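Local coordinates for DNA helicase RecQ (Deinococcus radiodurans, PDB 4Q48), which probably couples ATP hydrolysis to the unwinding of duplex DNA while translocating in the 3'-5' direction, at residues 70-75 and 156-161; 92-97 and 122-127; 431-436 and 469-474; 441-446 and 465-470. One frame throughout, in Å; residues are numbered along the deposited sequence.

Overall arrangement
The four contacts form two well-separated pairs. Contacts 1 and 2 belong to the first helicase domain, with centres about 11 Å apart; they touch, and the chain between the two halves of contact 1 includes both segments of contact 2. Both involve chain leaving the C-terminal ends of strands in the seven-stranded parallel sheet. Contacts 3 and 4 follow much later, in the RQC domain, across the chain's centre from contact 2. Their centres are about 9 Å apart, and helix 467-479 with Leu469 and Trp470 is common to both. Contacts 2 and 3 have centres about 49 Å apart; the pairs belong to separate modules, the first of two RecA-like motor domains and the winged-helix RQC domain, a type that in RecQ helicases binds DNA.

Contact 1: 70-75 and 156-161; sequences VSPLIA and DFRPEY
Pro72 meets both Arg158 and Tyr161, and nearly all of this contact is van der Waals packing, with no hydrogen bond from one segment to the other. CB of Pro72 sits over one face of the Arg158 guanidinium, toward its rim, 3.4 Å from CZ. A proline suits the place because it offers a rigid aliphatic surface to a flat cation. Arg158 reaches it with an extended chain, its CG turned anti to the carbonyl carbon (chi1 -73°).

Tyr161 crosses Pro72 at about a right angle, with CZ 4.0 Å from Pro72 CD. Its hydroxyl bonds to the carbonyl of Asp145, so tyrosine serves as both apolar wall and polar anchor.

Each segment also has a polar link of its own. Ser71 OG accepts from Leu73 N at 3.1 Å, an ST turn before helix 74-84, while Asp156 makes a long ion pair with Arg158.

The sequences are consistent with helicase motif Ia and the aromatic-rich loop of RecQ helicases; the Ser71 side chain is about 9 Å from that of ADP-binding Lys52. Val70 ends an interior strand of the sheet, bonded through its backbone to strand 139-145, and helix 122-125 packs against both Val70 and Tyr161.

Contact 2: 92-97 and 122-127; sequences AFLNST and PERLLM
Leu94, the last residue of edge strand 91-94, starts the contact by laying its branched end against the aliphatic part of Arg124: CG to CG is 3.8 Å, and the two side chains cross at about a right angle. In Arg124 a chi1 of -159°, CG anti to the backbone N, sets that methylene against the leucine, and the bend at chi2 (68°) then turns the rest of the chain onward. A long chain with an apolar stem and a charged end fits a place that is only partly buried.

At Asn95 the backbones come closest. Its CA lies 4.3 Å from Arg124 CB, and its own side chain leaves in the other direction. There the amide oxygen serves the chain itself, since Asn95 OD1 accepts from Thr97 OG1 at 2.7 Å and more weakly from Thr97 N. Asparagine is apt here because its short amide can reach forward across the turn that follows the strand.

Ser96 then brings its hydroxyl near the edge of the Arg124 guanidinium, without a hydrogen bond. It also faces the Glu123 carboxylate, but the two are modelled too close together, so the position of OG, and with it the detail of both meetings, is doubtful.

Strand 91-94 is linked to its parallel neighbour 117-120 through helix 100-111, a beta-alpha-beta crossover. The contact therefore joins the loop that leaves one strand to the helix that follows the next, as expected of the RecA-like P-loop fold of helicase motor domains.

Contact 3: 431-436 and 469-474; sequences FGAAHL and LWRSVL
Helix-to-helix packing within the RQC domain, which has a winged-helix fold, brings Ala433 and Ala434 against Arg471 and Leu474: the first turn of helix 433-441 meets the middle of helix 467-479. Small residues on one side allow the backbones to approach closely, Ala433 and Arg471 having their CA atoms 6.5 Å apart.

Leu474 supplies the apolar half. One methyl, CD1, lies 3.9 Å from Ala433 CB and also rests beside the Ala433 carbonyl, whereas the other, CD2, reaches Leu436 CD1 more loosely at 4.4 Å. Leucine is well placed here, its two branches serving two residues one helical turn apart.

Arg471, partly exposed, supplies the other half. Bends at chi2 (-54°) and chi3 (-79°) turn its chain across onto the first turn of helix 433-441, where one guanidinium face covers the Ala433-Ala434 backbone, Ala434 N sitting over its centre. Arginine suits the place because its long chain can lay a flat group on small alanines. NE is 3.5 Å from Ala433 CB, a packing contact without a hydrogen bond.

Behind this interface, helix 414-426 meets Leu436 through Thr424 and Leu474 through Ala420, while Leu491, in the loop before strand 492-493, packs on Ala433 and Leu436.

Contact 4: 441-446 and 465-470; sequences LGRETD and HDEKLW
Arg443 points the end of its guanidinium at Glu467, and NH1 and NH2 both grip the single oxygen OE1, at 2.9 Å and 3.0 Å. That oxygen lies in the guanidinium plane, but the carboxylate is turned steeply, the two planes being 78° apart. OE1 receives NH2 on its anti lone pair, whereas NH1 comes from above the carboxylate plane. Both chains are extended, a natural way for long charged residues to bridge a gap at the surface. NH1 also has Asp438 as a weak, long-range ionic partner.

Leu441 lies beneath this salt bridge. Its CD1 sits over the centre of the Arg443 guanidinium face, 3.4 Å above the plane, and also packs against Glu467 CA, so the leucine gives the flat cation an apolar seat. Its other methyl, CD2, is turned to the edge of the Trp470 indole, 4.0 Å from CD1 of that ring, and lies beside the His465 carbonyl. Leucine thus links the salt bridge outside to the buried tryptophan.

The helix ends here are shaped by local signals: Gly442 adopts positive phi in a Schellman motif closing helix 433-441, and Asp466 weakly caps helix 467-479 through Leu469 N. The salt bridge and Leu441 join the end of helix 433-441 and the loop after it to the start of helix 467-479 in the RQC domain, while helix 414-426 lies alongside, its Glu416 bonded to the His465 imidazole.

Contact 1: 70-75 and 156-161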
loop_
_atom_site.group_PDB
_atom_site.type_symbol
_atom_site.label_atom_id
_atom_site.label_comp_id
_atom_site.label_asym_id
_atom_site.label_seq_id
_atom_site.Cartn_x
_atom_site.Cartn_y
_atom_site.Cartn_z
ATOM N N VAL A 70 12.924 1.814 14.757
ATOM C CA VAL A 70 12.461 0.455 14.887
ATOM C C VAL A 70 12.181 -0.172 13.524
ATOM O O VAL A 70 11.437 0.392 12.722
ATOM C CB VAL A 70 11.211 0.405 15.730
ATOM C CG1 VAL A 70 11.002 -1.000 16.256
ATOM C CG2 VAL A 70 11.332 1.391 16.862
ATOM N N SER A 71 12.785 -1.328 13.263
ATOM C CA SER A 71 12.584 -2.047 12.003
ATOM C C SER A 71 12.873 -3.550 12.144
ATOM O O SER A 71 13.829 -3.964 12.829
ATOM C CB SER A 71 13.451 -1.455 10.879
ATOM O OG SER A 71 13.553 -2.349 9.778
ATOM N N PRO A 72 12.047 -4.373 11.486
ATOM C CA PRO A 72 12.243 -5.821 11.430
ATOM C C PRO A 72 13.338 -6.261 10.456
ATOM O O PRO A 72 13.896 -7.349 10.628
ATOM C CB PRO A 72 10.878 -6.339 10.987
ATOM C CG PRO A 72 10.124 -5.140 10.453
ATOM C CD PRO A 72 10.951 -3.926 10.616
ATOM N N LEU A 73 13.648 -5.430 9.464
ATOM C CA LEU A 73 14.587 -5.807 8.402
ATOM C C LEU A 73 16.038 -5.794 8.873
ATOM O O LEU A 73 16.836 -4.957 8.441
ATOM C CB LEU A 73 14.427 -4.862 7.201
ATOM C CG LEU A 73 12.991 -4.506 6.787
ATOM C CD1 LEU A 73 12.965 -3.496 5.655
ATOM C CD2 LEU A 73 12.235 -5.767 6.384
ATOM N N ILE A 74 16.387 -6.747 9.732
ATOM C CA ILE A 74 17.703 -6.742 10.349
ATOM C C ILE A 74 18.718 -7.281 9.347
ATOM O O ILE A 74 19.891 -6.901 9.369
ATOM C CB ILE A 74 17.724 -7.561 11.687
ATOM C CG1 ILE A 74 17.768 -9.075 11.453
ATOM C CG2 ILE A 74 16.517 -7.217 12.547
ATOM C CD1 ILE A 74 17.602 -9.890 12.740
ATOM N N ALA A 75 18.242 -8.139 8.445
ATOM C CA ALA A 75 19.053 -8.640 7.339
ATOM C C ALA A 75 19.395 -7.494 6.379
ATOM O O ALA A 75 20.530 -7.376 5.908
ATOM C CB ALA A 75 18.323 -9.772 6.611
ATOM N N ASP A 156 2.638 -7.903 6.683
ATOM C CA ASP A 156 3.138 -8.921 7.585
ATOM C C ASP A 156 2.810 -8.514 9.003
ATOM O O ASP A 156 3.410 -7.593 9.548
ATOM C CB ASP A 156 4.658 -9.125 7.457
ATOM C CG ASP A 156 5.152 -9.137 6.007
ATOM O OD1 ASP A 156 4.408 -9.593 5.106
ATOM O OD2 ASP A 156 6.311 -8.710 5.780
ATOM N N PHE A 157 1.850 -9.194 9.606
ATOM C CA PHE A 157 1.588 -8.959 11.010
ATOM C C PHE A 157 2.811 -9.496 11.740
ATOM O O PHE A 157 3.569 -10.278 11.180
ATOM C CB PHE A 157 0.294 -9.647 11.466
ATOM C CG PHE A 157 0.009 -9.510 12.935
ATOM C CD1 PHE A 157 -0.483 -8.317 13.453
ATOM C CD2 PHE A 157 0.226 -10.575 13.802
ATOM C CE1 PHE A 157 -0.760 -8.193 14.801
ATOM C CE2 PHE A 157 -0.047 -10.451 15.166
ATOM C CZ PHE A 157 -0.538 -9.264 15.657
ATOM N N ARG A 158 3.052 -9.019 12.952
ATOM C CA ARG A 158 4.112 -9.570 13.783
ATOM C C ARG A 158 3.614 -9.431 15.201
ATOM O O ARG A 158 2.959 -8.440 15.534
ATOM C CB ARG A 158 5.437 -8.835 13.576
ATOM C CG ARG A 158 6.148 -9.118 12.237
ATOM C CD ARG A 158 7.343 -8.191 12.065
ATOM N NE ARG A 158 8.415 -8.752 11.245
ATOM C CZ ARG A 158 8.503 -8.596 9.929
ATOM N NH1 ARG A 158 7.587 -7.886 9.287
ATOM N NH2 ARG A 158 9.517 -9.127 9.257
ATOM N N PRO A 159 3.886 -10.431 16.046
ATOM C CA PRO A 159 3.350 -10.358 17.412
ATOM C C PRO A 159 4.127 -9.325 18.227
ATOM O O PRO A 159 3.569 -8.684 19.124
ATOM C CB PRO A 159 3.549 -11.782 17.953
ATOM C CG PRO A 159 3.868 -12.627 16.746
ATOM C CD PRO A 159 4.566 -11.706 15.790
ATOM N N GLU A 160 5.401 -9.160 17.865
ATOM C CA GLU A 160 6.276 -8.145 18.437
ATOM C C GLU A 160 5.633 -6.789 18.226
ATOM O O GLU A 160 5.374 -6.050 19.175
ATOM C CB GLU A 160 7.655 -8.157 17.761
ATOM C CG GLU A 160 8.299 -9.526 17.540
ATOM C CD GLU A 160 9.520 -9.459 16.608
ATOM O OE1 GLU A 160 10.672 -9.518 17.111
ATOM O OE2 GLU A 160 9.320 -9.308 15.374
ATOM N N TYR A 161 5.371 -6.478 16.962
ATOM C CA TYR A 161 4.970 -5.137 16.572
ATOM C C TYR A 161 3.754 -4.549 17.295
ATOM O O TYR A 161 3.695 -3.337 17.463
ATOM C CB TYR A 161 4.765 -5.075 15.050
ATOM C CG TYR A 161 5.951 -4.405 14.391
ATOM C CD1 TYR A 161 7.222 -4.966 14.465
ATOM C CD2 TYR A 161 5.818 -3.151 13.789
ATOM C CE1 TYR A 161 8.321 -4.320 13.905
ATOM C CE2 TYR A 161 6.909 -2.496 13.233
ATOM C CZ TYR A 161 8.166 -3.081 13.297
ATOM O OH TYR A 161 9.260 -2.426 12.742
#

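Contact 2: 92-97 and 122-127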
loop_
_atom_site.group_PDB
_atom_site.type_symbol
_atom_site.label_atom_id
_atom_site.label_comp_id
_atom_site.label_asym_id
_atom_site.label_seq_id
_atom_site.Cartn_x
_atom_site.Cartn_y
_atom_site.Cartn_z
ATOM N N ALA A 92 24.293 2.741 14.108
ATOM C CA ALA A 92 24.704 1.432 14.570
ATOM C C ALA A 92 23.530 0.492 14.622
ATOM O O ALA A 92 22.392 0.908 14.409
ATOM C CB ALA A 92 25.358 1.544 15.921
ATOM N N PHE A 93 23.805 -0.783 14.874
ATOM C CA PHE A 93 22.732 -1.767 14.954
ATOM C C PHE A 93 22.772 -2.490 16.235
ATOM O O PHE A 93 23.833 -2.904 16.685
ATOM C CB PHE A 93 22.820 -2.831 13.862
ATOM C CG PHE A 93 22.845 -2.281 12.513
ATOM C CD1 PHE A 93 21.719 -1.675 11.987
ATOM C CD2 PHE A 93 23.997 -2.343 11.760
ATOM C CE1 PHE A 93 21.727 -1.137 10.722
ATOM C CE2 PHE A 93 24.019 -1.813 10.495
ATOM C CZ PHE A 93 22.872 -1.214 9.970
ATOM N N LEU A 94 21.584 -2.716 16.765
ATOM C CA LEU A 94 21.412 -3.441 17.986
ATOM C C LEU A 94 20.368 -4.536 17.724
ATOM O O LEU A 94 19.204 -4.242 17.449
ATOM C CB LEU A 94 20.991 -2.467 19.079
ATOM C CG LEU A 94 21.074 -2.807 20.560
ATOM C CD1 LEU A 94 22.534 -2.823 20.972
ATOM C CD2 LEU A 94 20.305 -1.745 21.346
ATOM N N ASN A 95 20.803 -5.792 17.812
ATOM C CA ASN A 95 19.925 -6.953 17.654
ATOM C C ASN A 95 20.609 -8.221 18.172
ATOM O O ASN A 95 21.822 -8.233 18.417
ATOM C CB ASN A 95 19.523 -7.157 16.191
ATOM C CG ASN A 95 20.710 -7.095 15.253
ATOM O OD1 ASN A 95 21.535 -8.006 15.228
ATOM N ND2 ASN A 95 20.802 -6.021 14.475
ATOM N N SER A 96 19.842 -9.298 18.301
ATOM C CA SER A 96 20.377 -10.518 18.897
ATOM C C SER A 96 21.245 -11.367 17.965
ATOM O O SER A 96 21.776 -12.389 18.388
ATOM C CB SER A 96 19.233 -11.363 19.460
ATOM O OG SER A 96 18.678 -10.725 20.605
ATOM N N THR A 97 21.412 -10.950 16.712
ATOM C CA THR A 97 22.435 -11.557 15.866
ATOM C C THR A 97 23.828 -11.176 16.362
ATOM O O THR A 97 24.821 -11.684 15.857
ATOM C CB THR A 97 22.331 -11.114 14.379
ATOM O OG1 THR A 97 23.066 -9.890 14.159
ATOM C CG2 THR A 97 20.870 -10.962 13.950
ATOM N N PRO A 122 12.825 -4.999 16.901
ATOM C CA PRO A 122 11.758 -4.946 17.907
ATOM C C PRO A 122 12.040 -5.874 19.073
ATOM O O PRO A 122 11.728 -5.581 20.228
ATOM C CB PRO A 122 10.532 -5.428 17.129
ATOM C CG PRO A 122 10.842 -5.121 15.715
ATOM C CD PRO A 122 12.307 -5.300 15.555
ATOM N N GLU A 123 12.655 -6.999 18.742
ATOM C CA GLU A 123 12.998 -8.030 19.712
ATOM C C GLU A 123 13.934 -7.432 20.766
ATOM O O GLU A 123 13.732 -7.616 21.968
ATOM C CB GLU A 123 13.616 -9.239 18.980
ATOM C CG GLU A 123 14.607 -10.059 19.764
ATOM C CD GLU A 123 16.005 -9.465 19.730
ATOM O OE1 GLU A 123 16.334 -8.756 18.748
ATOM O OE2 GLU A 123 16.768 -9.700 20.694
ATOM N N ARG A 124 14.953 -6.705 20.313
ATOM C CA ARG A 124 15.834 -6.027 21.251
ATOM C C ARG A 124 15.099 -4.908 22.013
ATOM O O ARG A 124 15.201 -4.831 23.227
ATOM C CB ARG A 124 17.050 -5.457 20.524
ATOM C CG ARG A 124 18.230 -5.186 21.434
ATOM C CD ARG A 124 18.789 -6.488 21.939
ATOM N NE ARG A 124 19.961 -6.288 22.773
ATOM C CZ ARG A 124 20.698 -7.283 23.238
ATOM N NH1 ARG A 124 20.372 -8.533 22.932
ATOM N NH2 ARG A 124 21.761 -7.033 23.994
ATOM N N LEU A 125 14.359 -4.058 21.301
ATOM C CA LEU A 125 13.739 -2.877 21.887
ATOM C C LEU A 125 12.777 -3.172 23.032
ATOM O O LEU A 125 12.759 -2.460 24.039
ATOM C CB LEU A 125 12.992 -2.076 20.826
ATOM C CG LEU A 125 12.140 -0.941 21.397
ATOM C CD1 LEU A 125 13.046 0.154 21.901
ATOM C CD2 LEU A 125 11.150 -0.366 20.383
ATOM N N LEU A 126 11.981 -4.224 22.896
ATOM C CA LEU A 126 10.880 -4.414 23.833
ATOM C C LEU A 126 11.335 -5.102 25.107
ATOM O O LEU A 126 10.572 -5.179 26.074
ATOM C CB LEU A 126 9.739 -5.191 23.163
ATOM C CG LEU A 126 9.080 -4.458 21.996
ATOM C CD1 LEU A 126 8.486 -5.430 20.997
ATOM C CD2 LEU A 126 8.017 -3.527 22.524
ATOM N N MET A 127 12.570 -5.600 25.107
ATOM C CA MET A 127 13.170 -6.192 26.307
ATOM C C MET A 127 13.202 -5.156 27.455
ATOM O O MET A 127 13.637 -3.995 27.253
ATOM C CB MET A 127 14.591 -6.690 26.028
ATOM C CG MET A 127 14.727 -7.913 25.150
ATOM S SD MET A 127 16.484 -8.284 24.899
ATOM C CE MET A 127 16.388 -9.966 24.259
#

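Contact 3: 431-436 and 469-474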
loop_
_atom_site.group_PDB
_atom_site.type_symbol
_atom_site.label_atom_id
_atom_site.label_comp_id
_atom_site.label_asym_id
_atom_site.label_seq_id
_atom_site.Cartn_x
_atom_site.Cartn_y
_atom_site.Cartn_z
ATOM N N PHE A 431 -27.193 -0.895 10.548
ATOM C CA PHE A 431 -27.931 -2.040 10.026
ATOM C C PHE A 431 -27.182 -2.618 8.834
ATOM O O PHE A 431 -26.261 -1.971 8.306
ATOM C CB PHE A 431 -29.368 -1.658 9.666
ATOM C CG PHE A 431 -30.209 -1.343 10.875
ATOM C CD1 PHE A 431 -30.835 -2.356 11.584
ATOM C CD2 PHE A 431 -30.350 -0.038 11.322
ATOM C CE1 PHE A 431 -31.592 -2.071 12.717
ATOM C CE2 PHE A 431 -31.107 0.246 12.445
ATOM C CZ PHE A 431 -31.733 -0.771 13.141
ATOM N N GLY A 432 -27.524 -3.864 8.484
ATOM C CA GLY A 432 -26.822 -4.630 7.466
ATOM C C GLY A 432 -27.446 -4.449 6.110
ATOM O O GLY A 432 -28.574 -3.966 5.992
ATOM N N ALA A 433 -26.716 -4.867 5.086
ATOM C CA ALA A 433 -27.139 -4.684 3.702
ATOM C C ALA A 433 -28.575 -5.154 3.449
ATOM O O ALA A 433 -29.353 -4.483 2.755
ATOM C CB ALA A 433 -26.176 -5.403 2.776
ATOM N N ALA A 434 -28.905 -6.334 3.972
ATOM C CA ALA A 434 -30.247 -6.895 3.778
ATOM C C ALA A 434 -31.332 -6.027 4.432
ATOM O O ALA A 434 -32.357 -5.735 3.813
ATOM C CB ALA A 434 -30.306 -8.296 4.315
ATOM N N HIS A 435 -31.091 -5.607 5.676
ATOM C CA HIS A 435 -32.027 -4.730 6.373
ATOM C C HIS A 435 -32.255 -3.401 5.654
ATOM O O HIS A 435 -33.398 -3.007 5.408
ATOM C CB HIS A 435 -31.561 -4.449 7.796
ATOM C CG HIS A 435 -32.558 -3.662 8.584
ATOM N ND1 HIS A 435 -33.599 -4.256 9.266
ATOM C CD2 HIS A 435 -32.704 -2.327 8.761
ATOM C CE1 HIS A 435 -34.338 -3.320 9.835
ATOM N NE2 HIS A 435 -33.816 -2.141 9.545
ATOM N N LEU A 436 -31.162 -2.729 5.309
ATOM C CA LEU A 436 -31.217 -1.510 4.519
ATOM C C LEU A 436 -32.070 -1.710 3.258
ATOM O O LEU A 436 -32.878 -0.846 2.868
ATOM C CB LEU A 436 -29.807 -1.092 4.129
ATOM C CG LEU A 436 -28.875 -0.625 5.253
ATOM C CD1 LEU A 436 -27.502 -0.247 4.699
ATOM C CD2 LEU A 436 -29.474 0.543 5.984
ATOM N N LEU A 469 -30.546 -5.492 -7.196
ATOM C CA LEU A 469 -29.871 -4.269 -7.575
ATOM C C LEU A 469 -29.314 -3.512 -6.361
ATOM O O LEU A 469 -28.202 -2.955 -6.402
ATOM C CB LEU A 469 -30.848 -3.373 -8.314
ATOM C CG LEU A 469 -30.246 -2.096 -8.846
ATOM C CD1 LEU A 469 -30.647 -1.940 -10.279
ATOM C CD2 LEU A 469 -30.736 -0.940 -8.005
ATOM N N TRP A 470 -30.102 -3.481 -5.288
ATOM C CA TRP A 470 -29.710 -2.750 -4.114
ATOM C C TRP A 470 -28.504 -3.377 -3.497
ATOM O O TRP A 470 -27.575 -2.668 -3.125
ATOM C CB TRP A 470 -30.851 -2.684 -3.113
ATOM C CG TRP A 470 -31.874 -1.718 -3.537
ATOM C CD1 TRP A 470 -33.184 -1.977 -3.831
ATOM C CD2 TRP A 470 -31.683 -0.323 -3.744
ATOM N NE1 TRP A 470 -33.820 -0.822 -4.218
ATOM C CE2 TRP A 470 -32.916 0.211 -4.170
ATOM C CE3 TRP A 470 -30.590 0.533 -3.614
ATOM C CZ2 TRP A 470 -33.083 1.575 -4.463
ATOM C CZ3 TRP A 470 -30.755 1.891 -3.916
ATOM C CH2 TRP A 470 -31.989 2.394 -4.332
ATOM N N ARG A 471 -28.502 -4.703 -3.418
ATOM C CA ARG A 471 -27.401 -5.415 -2.786
ATOM C C ARG A 471 -26.150 -5.120 -3.580
ATOM O O ARG A 471 -25.046 -4.970 -3.017
ATOM C CB ARG A 471 -27.663 -6.918 -2.725
ATOM C CG ARG A 471 -28.710 -7.343 -1.708
ATOM C CD ARG A 471 -28.417 -6.828 -0.297
ATOM N NE ARG A 471 -27.410 -7.617 0.402
ATOM C CZ ARG A 471 -27.688 -8.704 1.118
ATOM N NH1 ARG A 471 -28.949 -9.129 1.209
ATOM N NH2 ARG A 471 -26.706 -9.369 1.736
ATOM N N SER A 472 -26.344 -5.032 -4.894
ATOM C CA SER A 472 -25.292 -4.683 -5.837
ATOM C C SER A 472 -24.785 -3.246 -5.622
ATOM O O SER A 472 -23.573 -3.027 -5.444
ATOM C CB SER A 472 -25.801 -4.863 -7.267
ATOM O OG SER A 472 -24.986 -4.144 -8.176
ATOM N N VAL A 473 -25.715 -2.286 -5.603
ATOM C CA VAL A 473 -25.384 -0.889 -5.344
ATOM C C VAL A 473 -24.619 -0.811 -4.030
ATOM O O VAL A 473 -23.586 -0.124 -3.941
ATOM C CB VAL A 473 -26.642 0.016 -5.257
ATOM C CG1 VAL A 473 -26.328 1.294 -4.527
ATOM C CG2 VAL A 473 -27.203 0.338 -6.629
ATOM N N LEU A 474 -25.101 -1.543 -3.022
ATOM C CA LEU A 474 -24.447 -1.527 -1.716
ATOM C C LEU A 474 -23.033 -2.082 -1.743
ATOM O O LEU A 474 -22.155 -1.487 -1.135
ATOM C CB LEU A 474 -25.281 -2.271 -0.666
ATOM C CG LEU A 474 -26.636 -1.607 -0.327
ATOM C CD1 LEU A 474 -27.540 -2.563 0.447
ATOM C CD2 LEU A 474 -26.479 -0.258 0.424
#

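Contact 4: 441-446 and 465-470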
loop_
_atom_site.group_PDB
_atom_site.type_symbol
_atom_site.label_atom_id
_atom_site.label_comp_id
_atom_site.label_asym_id
_atom_site.label_seq_id
_atom_site.Cartn_x
_atom_site.Cartn_y
_atom_site.Cartn_z
ATOM N N LEU A 441 -36.948 -0.991 0.037
ATOM C CA LEU A 441 -37.989 -1.626 -0.767
ATOM C C LEU A 441 -39.373 -1.392 -0.198
ATOM O O LEU A 441 -40.386 -1.575 -0.877
ATOM C CB LEU A 441 -37.729 -3.133 -0.866
ATOM C CG LEU A 441 -36.608 -3.574 -1.797
ATOM C CD1 LEU A 441 -36.422 -5.053 -1.689
ATOM C CD2 LEU A 441 -36.926 -3.170 -3.229
ATOM N N GLY A 442 -39.417 -0.965 1.051
ATOM C CA GLY A 442 -40.693 -0.726 1.687
ATOM C C GLY A 442 -41.311 -2.035 2.113
ATOM O O GLY A 442 -42.525 -2.202 1.999
ATOM N N ARG A 443 -40.471 -2.972 2.559
ATOM C CA ARG A 443 -40.956 -4.245 3.089
ATOM C C ARG A 443 -41.090 -4.181 4.604
ATOM O O ARG A 443 -40.124 -3.852 5.303
ATOM C CB ARG A 443 -40.026 -5.398 2.738
ATOM C CG ARG A 443 -39.886 -5.729 1.270
ATOM C CD ARG A 443 -38.701 -6.683 1.154
ATOM N NE ARG A 443 -38.581 -7.347 -0.137
ATOM C CZ ARG A 443 -37.509 -8.051 -0.484
ATOM N NH1 ARG A 443 -36.504 -8.176 0.387
ATOM N NH2 ARG A 443 -37.436 -8.627 -1.686
ATOM N N GLU A 444 -42.275 -4.520 5.113
ATOM C CA GLU A 444 -42.502 -4.486 6.552
ATOM C C GLU A 444 -42.084 -5.796 7.206
ATOM O O GLU A 444 -42.915 -6.523 7.750
ATOM C CB GLU A 444 -43.962 -4.156 6.878
ATOM C CG GLU A 444 -44.541 -3.007 6.037
ATOM C CD GLU A 444 -45.537 -2.146 6.813
ATOM O OE1 GLU A 444 -45.516 -2.192 8.062
ATOM O OE2 GLU A 444 -46.319 -1.406 6.181
ATOM N N THR A 445 -40.780 -6.077 7.160
ATOM C CA THR A 445 -40.215 -7.193 7.896
ATOM C C THR A 445 -40.405 -6.825 9.349
ATOM O O THR A 445 -40.708 -5.681 9.672
ATOM C CB THR A 445 -38.714 -7.420 7.618
ATOM O OG1 THR A 445 -38.423 -7.158 6.247
ATOM C CG2 THR A 445 -38.302 -8.853 7.974
ATOM N N ASP A 446 -40.190 -7.762 10.248
ATOM C CA ASP A 446 -40.533 -7.465 11.617
ATOM C C ASP A 446 -39.353 -6.794 12.279
ATOM O O ASP A 446 -39.532 -5.987 13.203
ATOM C CB ASP A 446 -40.961 -8.746 12.331
ATOM C CG ASP A 446 -42.280 -9.306 11.778
ATOM O OD1 ASP A 446 -43.032 -8.551 11.106
ATOM O OD2 ASP A 446 -42.543 -10.512 11.993
ATOM N N HIS A 465 -36.825 -0.667 -7.712
ATOM C CA HIS A 465 -35.840 -1.696 -8.040
ATOM C C HIS A 465 -36.133 -2.935 -7.248
ATOM O O HIS A 465 -36.971 -2.913 -6.350
ATOM C CB HIS A 465 -34.417 -1.227 -7.731
ATOM C CG HIS A 465 -33.949 -0.096 -8.593
ATOM N ND1 HIS A 465 -33.469 -0.289 -9.872
ATOM C CD2 HIS A 465 -33.933 1.241 -8.382
ATOM C CE1 HIS A 465 -33.149 0.879 -10.400
ATOM N NE2 HIS A 465 -33.428 1.824 -9.520
ATOM N N ASP A 466 -35.492 -4.034 -7.614
ATOM C CA ASP A 466 -35.658 -5.265 -6.855
ATOM C C ASP A 466 -34.507 -5.498 -5.891
ATOM O O ASP A 466 -33.532 -4.739 -5.869
ATOM C CB ASP A 466 -35.837 -6.453 -7.797
ATOM C CG ASP A 466 -34.801 -6.494 -8.895
ATOM O OD1 ASP A 466 -33.642 -6.088 -8.655
ATOM O OD2 ASP A 466 -35.171 -6.913 -10.021
ATOM N N GLU A 467 -34.614 -6.569 -5.115
ATOM C CA GLU A 467 -33.628 -6.879 -4.095
ATOM C C GLU A 467 -32.209 -6.992 -4.617
ATOM O O GLU A 467 -31.259 -6.684 -3.898
ATOM C CB GLU A 467 -33.996 -8.182 -3.400
ATOM C CG GLU A 467 -33.035 -8.549 -2.314
ATOM C CD GLU A 467 -33.523 -9.693 -1.470
ATOM O OE1 GLU A 467 -34.760 -9.819 -1.303
ATOM O OE2 GLU A 467 -32.666 -10.433 -0.935
ATOM N N LYS A 468 -32.058 -7.445 -5.862
ATOM C CA LYS A 468 -30.727 -7.772 -6.379
ATOM C C LYS A 468 -29.889 -6.523 -6.696
ATOM O O LYS A 468 -28.673 -6.497 -6.477
ATOM C CB LYS A 468 -30.841 -8.685 -7.621
ATOM C CG LYS A 468 -31.183 -7.996 -8.952
ATOM C CD LYS A 468 -31.241 -8.976 -10.129
ATOM C CE LYS A 468 -29.942 -8.951 -10.940
ATOM N NZ LYS A 468 -29.984 -9.785 -12.198
ATOM N N LEU A 469 -30.546 -5.492 -7.196
ATOM C CA LEU A 469 -29.871 -4.269 -7.575
ATOM C C LEU A 469 -29.314 -3.512 -6.361
ATOM O O LEU A 469 -28.202 -2.955 -6.402
ATOM C CB LEU A 469 -30.848 -3.373 -8.314
ATOM C CG LEU A 469 -30.246 -2.096 -8.846
ATOM C CD1 LEU A 469 -30.647 -1.940 -10.279
ATOM C CD2 LEU A 469 -30.736 -0.940 -8.005
ATOM N N TRP A 470 -30.102 -3.481 -5.288
ATOM C CA TRP A 470 -29.710 -2.750 -4.114
ATOM C C TRP A 470 -28.504 -3.377 -3.497
ATOM O O TRP A 470 -27.575 -2.668 -3.125
ATOM C CB TRP A 470 -30.851 -2.684 -3.113
ATOM C CG TRP A 470 -31.874 -1.718 -3.537
ATOM C CD1 TRP A 470 -33.184 -1.977 -3.831
ATOM C CD2 TRP A 470 -31.683 -0.323 -3.744
ATOM N NE1 TRP A 470 -33.820 -0.822 -4.218
ATOM C CE2 TRP A 470 -32.916 0.211 -4.170
ATOM C CE3 TRP A 470 -30.590 0.533 -3.614
ATOM C CZ2 TRP A 470 -33.083 1.575 -4.463
ATOM C CZ3 TRP A 470 -30.755 1.891 -3.916
ATOM C CH2 TRP A 470 -31.989 2.394 -4.332
#